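Local coordinates for extracellular solute-binding protein, family 5 (Chelativorans sp., PDB 6WM6) that binds EDTA and other aminopolycarboxylates in the periplasm, probably for delivery to an ABC transporter, at residues Q464-P467 and A468-A471; A499-S503 and I504-A508; F134-F137 and W138-N142. One frame throughout, in Å; residues are numbered along the deposited sequence.

Contact 1 (Q464-P467 and A468-A471); sequences QVFP and AVKA. With EDO (1,2-ethanediol), chain I.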
loop_
_atom_site.group_PDB
_atom_site.type_symbol
_atom_site.label_atom_id
_atom_site.label_comp_id
_atom_site.label_asym_id
_atom_site.label_seq_id
_atom_site.Cartn_x
_atom_site.Cartn_y
_atom_site.Cartn_z
ATOM N N GLN A 464 -0.779 -5.860 -2.283
ATOM C CA GLN A 464 0.277 -6.553 -1.564
ATOM C C GLN A 464 0.952 -7.587 -2.459
ATOM O O GLN A 464 0.462 -7.981 -3.525
ATOM C CB GLN A 464 -0.318 -7.237 -0.321
ATOM C CG GLN A 464 -0.881 -6.251 0.663
ATOM C CD GLN A 464 -1.649 -6.936 1.782
ATOM O OE1 GLN A 464 -1.495 -8.150 2.006
ATOM N NE2 GLN A 464 -2.466 -6.163 2.502
ATOM N N VAL A 465 2.091 -8.092 -1.968
ATOM C CA VAL A 465 2.829 -9.107 -2.696
ATOM C C VAL A 465 2.030 -10.392 -2.827
ATOM O O VAL A 465 2.169 -11.111 -3.823
ATOM C CB VAL A 465 4.183 -9.369 -2.003
ATOM C CG1 VAL A 465 4.863 -10.604 -2.574
ATOM C CG2 VAL A 465 5.079 -8.150 -2.162
ATOM N N PHE A 466 1.176 -10.707 -1.834
ATOM C CA PHE A 466 0.332 -11.902 -1.881
ATOM C C PHE A 466 -1.109 -11.488 -2.131
ATOM O O PHE A 466 -1.817 -11.089 -1.187
ATOM C CB PHE A 466 0.442 -12.686 -0.568
ATOM C CG PHE A 466 1.837 -13.127 -0.259
ATOM C CD1 PHE A 466 2.404 -14.172 -0.950
ATOM C CD2 PHE A 466 2.568 -12.488 0.719
ATOM C CE1 PHE A 466 3.711 -14.580 -0.666
ATOM C CE2 PHE A 466 3.869 -12.898 1.009
ATOM C CZ PHE A 466 4.422 -13.927 0.307
ATOM N N PRO A 467 -1.601 -11.587 -3.360
ATOM C CA PRO A 467 -2.998 -11.207 -3.629
ATOM C C PRO A 467 -4.008 -11.861 -2.723
ATOM O O PRO A 467 -5.006 -11.218 -2.350
ATOM C CB PRO A 467 -3.179 -11.619 -5.096
ATOM C CG PRO A 467 -1.831 -11.380 -5.689
ATOM C CD PRO A 467 -0.847 -11.833 -4.607
ATOM N N ALA A 468 -3.792 -13.120 -2.320
ATOM C CA ALA A 468 -4.789 -13.800 -1.503
ATOM C C ALA A 468 -4.864 -13.209 -0.106
ATOM O O ALA A 468 -5.930 -13.248 0.517
ATOM C CB ALA A 468 -4.477 -15.289 -1.408
ATOM N N VAL A 469 -3.745 -12.684 0.406
ATOM C CA VAL A 469 -3.745 -12.041 1.719
ATOM C C VAL A 469 -4.507 -10.728 1.651
ATOM O O VAL A 469 -5.377 -10.446 2.485
ATOM C CB VAL A 469 -2.312 -11.863 2.243
ATOM C CG1 VAL A 469 -2.335 -11.076 3.575
ATOM C CG2 VAL A 469 -1.655 -13.228 2.436
ATOM N N LYS A 470 -4.239 -9.928 0.620
ATOM C CA LYS A 470 -4.970 -8.675 0.475
ATOM C C LYS A 470 -6.453 -8.935 0.298
ATOM O O LYS A 470 -7.299 -8.244 0.887
ATOM C CB LYS A 470 -4.435 -7.877 -0.715
ATOM C CG LYS A 470 -5.190 -6.582 -1.029
ATOM C CD LYS A 470 -5.050 -5.605 0.105
ATOM C CE LYS A 470 -5.680 -4.258 -0.235
ATOM N NZ LYS A 470 -5.361 -3.290 0.818
ATOM N N ALA A 471 -6.798 -9.938 -0.502
ATOM C CA ALA A 471 -8.202 -10.211 -0.773
ATOM C C ALA A 471 -8.964 -10.535 0.493
ATOM O O ALA A 471 -10.141 -10.162 0.622
ATOM C CB ALA A 471 -8.304 -11.355 -1.779
HETATM C C1 EDO I . 3.543 -6.256 1.535
HETATM O O1 EDO I . 2.956 -7.221 0.656
HETATM C C2 EDO I . 3.524 -4.881 0.881
HETATM O O2 EDO I . 2.179 -4.411 0.704
HETATM O O HOH W 1 -2.596 -3.282 1.748
#

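Contact 2 (A499-S503 and I504-A508); sequences AAASS and IEESA. With EDO (1,2-ethanediol), chain J.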
loop_
_atom_site.group_PDB
_atom_site.type_symbol
_atom_site.label_atom_id
_atom_site.label_comp_id
_atom_site.label_asym_id
_atom_site.label_seq_id
_atom_site.Cartn_x
_atom_site.Cartn_y
_atom_site.Cartn_z
ATOM N N ALA A 499 -4.999 -18.709 0.076
ATOM C CA ALA A 499 -4.053 -18.302 1.108
ATOM C C ALA A 499 -3.319 -19.479 1.721
ATOM O O ALA A 499 -2.308 -19.272 2.401
ATOM C CB ALA A 499 -4.790 -17.503 2.183
ATOM N N ALA A 500 -3.792 -20.703 1.486
ATOM C CA ALA A 500 -3.159 -21.923 1.960
ATOM C C ALA A 500 -2.253 -22.571 0.929
ATOM O O ALA A 500 -1.637 -23.606 1.232
ATOM C CB ALA A 500 -4.224 -22.918 2.403
ATOM N N ALA A 501 -2.148 -22.008 -0.276
ATOM C CA ALA A 501 -1.377 -22.605 -1.354
ATOM C C ALA A 501 0.114 -22.561 -1.048
ATOM O O ALA A 501 0.584 -21.821 -0.188
ATOM C CB ALA A 501 -1.671 -21.863 -2.665
ATOM N N SER A 502 0.882 -23.360 -1.796
ATOM C CA SER A 502 2.320 -23.480 -1.568
ATOM C C SER A 502 3.163 -22.599 -2.480
ATOM O O SER A 502 4.393 -22.589 -2.351
ATOM C CB SER A 502 2.770 -24.933 -1.697
ATOM O OG SER A 502 2.427 -25.473 -2.946
ATOM N N SER A 503 2.547 -21.865 -3.402
ATOM C CA SER A 503 3.275 -20.928 -4.232
ATOM C C SER A 503 2.339 -19.799 -4.640
ATOM O O SER A 503 1.121 -19.960 -4.648
ATOM C CB SER A 503 3.825 -21.567 -5.517
ATOM O OG SER A 503 2.812 -22.050 -6.357
ATOM N N ILE A 504 2.922 -18.658 -4.988
ATOM C CA ILE A 504 2.137 -17.531 -5.480
ATOM C C ILE A 504 1.387 -17.919 -6.751
ATOM O O ILE A 504 0.249 -17.481 -6.967
ATOM C CB ILE A 504 3.017 -16.289 -5.661
ATOM C CG1 ILE A 504 3.496 -15.756 -4.312
ATOM C CG2 ILE A 504 2.227 -15.166 -6.348
ATOM C CD1 ILE A 504 4.392 -14.531 -4.411
ATOM N N GLU A 505 1.994 -18.765 -7.587
ATOM C CA GLU A 505 1.375 -19.167 -8.834
ATOM C C GLU A 505 0.160 -20.050 -8.604
ATOM O O GLU A 505 -0.886 -19.844 -9.226
ATOM C CB GLU A 505 2.398 -19.931 -9.694
ATOM C CG GLU A 505 3.641 -19.154 -10.106
ATOM C CD GLU A 505 4.797 -19.288 -9.146
ATOM O OE1 GLU A 505 4.593 -19.457 -7.926
ATOM O OE2 GLU A 505 5.973 -19.218 -9.586
ATOM N N GLU A 506 0.285 -21.052 -7.736
ATOM C CA GLU A 506 -0.872 -21.872 -7.405
ATOM C C GLU A 506 -1.952 -21.020 -6.751
ATOM O O GLU A 506 -3.139 -21.155 -7.059
ATOM C CB GLU A 506 -0.476 -23.011 -6.474
ATOM C CG GLU A 506 -1.634 -23.913 -6.047
ATOM C CD GLU A 506 -1.306 -24.839 -4.885
ATOM O OE1 GLU A 506 -0.238 -24.674 -4.250
ATOM O OE2 GLU A 506 -2.165 -25.698 -4.593
ATOM N N SER A 507 -1.547 -20.124 -5.845
ATOM C CA SER A 507 -2.498 -19.234 -5.195
ATOM C C SER A 507 -3.275 -18.455 -6.230
ATOM O O SER A 507 -4.495 -18.298 -6.115
ATOM C CB SER A 507 -1.732 -18.309 -4.278
ATOM O OG SER A 507 -2.621 -17.545 -3.467
ATOM N N ALA A 508 -2.582 -17.937 -7.238
ATOM C CA ALA A 508 -3.238 -17.131 -8.260
ATOM C C ALA A 508 -4.213 -17.950 -9.081
ATOM O O ALA A 508 -5.296 -17.469 -9.427
ATOM C CB ALA A 508 -2.192 -16.506 -9.176
HETATM C C1 EDO J . 2.662 -22.913 2.246
HETATM O O1 EDO J . 1.453 -23.674 2.073
HETATM C C2 EDO J . 3.843 -23.834 2.551
HETATM O O2 EDO J . 4.250 -24.548 1.364
#

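Contact 3 (F134-F137 and W138-N142); sequences FIYF and WKTQN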
loop_
_atom_site.group_PDB
_atom_site.type_symbol
_atom_site.label_atom_id
_atom_site.label_comp_id
_atom_site.label_asym_id
_atom_site.label_seq_id
_atom_site.Cartn_x
_atom_site.Cartn_y
_atom_site.Cartn_z
ATOM N N PHE A 134 11.171 -11.761 18.069
ATOM C CA PHE A 134 10.162 -12.444 17.263
ATOM C C PHE A 134 8.942 -12.775 18.119
ATOM O O PHE A 134 7.807 -12.562 17.691
ATOM C CB PHE A 134 10.740 -13.731 16.643
ATOM C CG PHE A 134 11.588 -13.505 15.413
ATOM C CD1 PHE A 134 12.832 -12.903 15.505
ATOM C CD2 PHE A 134 11.143 -13.928 14.173
ATOM C CE1 PHE A 134 13.608 -12.706 14.363
ATOM C CE2 PHE A 134 11.911 -13.736 13.027
ATOM C CZ PHE A 134 13.143 -13.126 13.135
ATOM N N ILE A 135 9.157 -13.299 19.329
ATOM C CA ILE A 135 8.051 -13.718 20.182
ATOM C C ILE A 135 7.203 -12.527 20.601
ATOM O O ILE A 135 5.963 -12.597 20.567
ATOM C CB ILE A 135 8.595 -14.521 21.383
ATOM C CG1 ILE A 135 9.085 -15.878 20.878
ATOM C CG2 ILE A 135 7.526 -14.706 22.440
ATOM C CD1 ILE A 135 9.945 -16.636 21.867
ATOM N N TYR A 136 7.838 -11.413 20.987
ATOM C CA TYR A 136 7.066 -10.226 21.343
ATOM C C TYR A 136 6.183 -9.790 20.180
ATOM O O TYR A 136 4.976 -9.566 20.345
ATOM C CB TYR A 136 7.986 -9.084 21.784
ATOM C CG TYR A 136 7.258 -7.790 22.055
ATOM C CD1 TYR A 136 6.709 -7.538 23.304
ATOM C CD2 TYR A 136 7.101 -6.831 21.073
ATOM C CE1 TYR A 136 6.032 -6.341 23.565
ATOM C CE2 TYR A 136 6.422 -5.649 21.312
ATOM C CZ TYR A 136 5.890 -5.410 22.558
ATOM O OH TYR A 136 5.216 -4.230 22.770
ATOM N N PHE A 137 6.756 -9.670 18.986
ATOM C CA PHE A 137 5.952 -9.184 17.876
ATOM C C PHE A 137 4.798 -10.124 17.565
ATOM O O PHE A 137 3.654 -9.686 17.368
ATOM C CB PHE A 137 6.812 -8.973 16.638
ATOM C CG PHE A 137 6.081 -8.287 15.518
ATOM C CD1 PHE A 137 5.522 -7.036 15.715
ATOM C CD2 PHE A 137 5.911 -8.898 14.292
ATOM C CE1 PHE A 137 4.843 -6.387 14.715
ATOM C CE2 PHE A 137 5.231 -8.251 13.262
ATOM C CZ PHE A 137 4.697 -6.994 13.475
ATOM N N TRP A 138 5.085 -11.430 17.494
ATOM C CA TRP A 138 4.027 -12.415 17.276
ATOM C C TRP A 138 2.907 -12.294 18.303
ATOM O O TRP A 138 1.722 -12.309 17.940
ATOM C CB TRP A 138 4.649 -13.813 17.320
ATOM C CG TRP A 138 3.686 -14.980 17.389
ATOM C CD1 TRP A 138 2.805 -15.376 16.441
ATOM C CD2 TRP A 138 3.575 -15.910 18.467
ATOM N NE1 TRP A 138 2.120 -16.501 16.874
ATOM C CE2 TRP A 138 2.594 -16.849 18.105
ATOM C CE3 TRP A 138 4.228 -16.049 19.701
ATOM C CZ2 TRP A 138 2.224 -17.903 18.934
ATOM C CZ3 TRP A 138 3.864 -17.089 20.524
ATOM C CH2 TRP A 138 2.869 -18.013 20.136
ATOM N N LYS A 139 3.261 -12.127 19.579
ATOM C CA LYS A 139 2.231 -11.997 20.610
ATOM C C LYS A 139 1.386 -10.744 20.413
ATOM O O LYS A 139 0.182 -10.772 20.678
ATOM C CB LYS A 139 2.852 -12.022 22.011
ATOM C CG LYS A 139 3.326 -13.406 22.411
ATOM C CD LYS A 139 3.736 -13.485 23.875
ATOM C CE LYS A 139 4.112 -14.921 24.222
ATOM N NZ LYS A 139 4.419 -15.114 25.669
ATOM N N THR A 140 1.972 -9.649 19.917
ATOM C CA THR A 140 1.157 -8.464 19.664
ATOM C C THR A 140 0.238 -8.650 18.462
ATOM O O THR A 140 -0.791 -7.975 18.369
ATOM C CB THR A 140 1.993 -7.186 19.445
ATOM O OG1 THR A 140 2.709 -7.241 18.198
ATOM C CG2 THR A 140 2.953 -6.938 20.599
ATOM N N GLN A 141 0.607 -9.520 17.513
ATOM C CA GLN A 141 -0.095 -9.623 16.239
ATOM C C GLN A 141 -1.017 -10.826 16.124
ATOM O O GLN A 141 -1.763 -10.899 15.139
ATOM C CB GLN A 141 0.912 -9.699 15.084
ATOM C CG GLN A 141 1.877 -8.528 14.967
ATOM C CD GLN A 141 1.180 -7.195 14.799
ATOM O OE1 GLN A 141 0.523 -6.932 13.776
ATOM N NE2 GLN A 141 1.295 -6.344 15.806
ATOM N N ASN A 142 -0.965 -11.771 17.050
ATOM C CA ASN A 142 -1.615 -13.073 16.832
ATOM C C ASN A 142 -3.062 -13.141 17.301
ATOM O O ASN A 142 -3.664 -14.215 17.202
ATOM C CB ASN A 142 -0.787 -14.221 17.418
ATOM C CG ASN A 142 -0.776 -14.256 18.933
ATOM O OD1 ASN A 142 -1.616 -13.645 19.601
ATOM N ND2 ASN A 142 0.165 -14.994 19.488
#

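Contact 1 (Q464-P467 and A468-A471)
Gln464 lays its side-chain amide across Lys470, the two chains meeting at about a right angle. Its CD rests 3.9 Å from Lys470 CB, and NE2 comes within 3.6 Å of Lys470 CD, so the amide covers the aliphatic part of the lysine. With chi2 of 171° the chain runs out straight from CG, which carries the amide from the loop after strand 456-462 over the first turn of helix 467-474. OE1 turns the other way and touches the methyl CG1 of Val469 at 3.4 Å. One water accepts from both Gln464 NE2 and Lys470 NZ and so ties the two nitrogen ends together; NE2 also gives a weak hydrogen bond to Tyr155 OH. Lys470 kinks once, at chi2 of 65°, and its NZ then goes on to its stronger partner, Gln481 OE1, with a long, weak ion pair to a bound sulfate.

Phe466 is the N-cap residue, and its carbonyl starts the helix. Phe466 O accepts from Lys470 N at 3.2 Å, and more weakly from Val469 N. Pro467 O follows by taking Ala471 N at 2.9 Å. The Phe466 ring leads off toward Ile504 of helix 504-521, leaving its CB to pack on Val469 CG2 at 3.7 Å. On the loop side, Val465 N donates to O1 of an ethanediol, probably from the crystallisation liquor, in an almost straight bond of 2.9 Å.

This helix start thus combines the first main-chain bonds of the helix with a water bridge between amide and lysine. The glutamine has no direct bond to the ammonium group, so the shared water carries that link; Gln481 OE1 gives the ammonium a neutral acceptor, and the distant sulfate is likely to add only a weak electrostatic pull.

Contact 2 (A499-S503 and I504-A508)
Two side-chain hydrogen bonds link Ser502 and Ser503 with Glu506 at the start of helix 504-521. In the first, Ser503, the N-cap residue, accepts from Glu506 N through OG at 3.0 Å, with an N-H...O angle of 167°. Its OG lies between the backbone N and the carbonyl carbon, chi1 62°, and this rotation turns the hydroxyl back over the first helical turn. In the second, Ser502 N donates to Glu506 OE1 at 3.0 Å, the oxygen being met from above the carboxylate plane, 37° out of it. Ser502 OG lies 3.1 Å from the same OE1.

The backbone supplies a further bond, from Ser507 N to Ser503 O at 2.9 Å, which begins the regular helical pattern.

Van der Waals contact centres on Ala501. Its CB lies against the extended Glu506 side chain, with the polar OE1 of Glu506 at 3.5 Å, and against Ser507 CB at 3.9 Å. Ser507 OG turns instead to Ala498 O, tying helix 504-521 back to the end of helix 489-499.

Glu505 bends at chi2, bringing OE1 to 3.3 Å from Ser503 CB. Two glutamates thus stand in the first helical turn, where their negative charge would probably be favoured by the helix dipole, while Ser503 OG takes an N-H of that turn and Glu506 OE1 one of the loop before it.

Contact 3 (F134-F137 and W138-N142)
The last two turns of helix 131-141, in a family 5 solute-binding fold, carry this contact, with side chains meeting three and four residues apart. Phe137 and Gln141 stack: CG of Gln141 lies over one face of the phenyl ring, 3.6 Å from its centroid, a CH-pi contact. Gln141 bends at chi2 of -58°, which lays its amide almost parallel to the ring, the planes 7° apart. His157 meets the Phe137 ring edge-to-face. An alanine at Phe137 is likely to leave the Gln141 side chain without the surface it stacks on and to open a gap beside His157.

On the neighbouring side of the helix, Thr140 CG2 sits over a face of the Tyr136 ring, 4.0 Å from the centroid, while Tyr136 OH bonds to Ser205 of helix 202-212. The Ile135 and Lys139 side chains lie alongside each other, CG2 of Ile135 3.9 Å from CE of Lys139. Backbone bonds link Trp138, Lys139 and Thr140 N to the carbonyls four residues back; the bond from Gln141 N to Phe137 O is weak. Thr140 OG1 also donates to Phe137 O at 2.7 Å and accepts from Gln141 NE2 at 2.9 Å, the oxygen lying in the amide plane.

How the contacts relate
Contacts 1 and 2 are neighbours, with centres about 10 Å apart. Both are helix starts, and they touch where Ala468 CB meets Ser507 OG and where the Phe466 ring meets Ile504 CD1, so helices 467-474 and 504-521 pack together. Contact 3 stands apart, its nearest atoms about 11 Å from contact 1 and about 15 Å from contact 2, and lies near the end of another helix. It is also the most buried, and rings dominate its chemistry. Contact 2 is the most exposed and relies on serines and glutamates; contact 1 is intermediate, mixing the first main-chain bonds of a helix with a water-bridged amide and lysine.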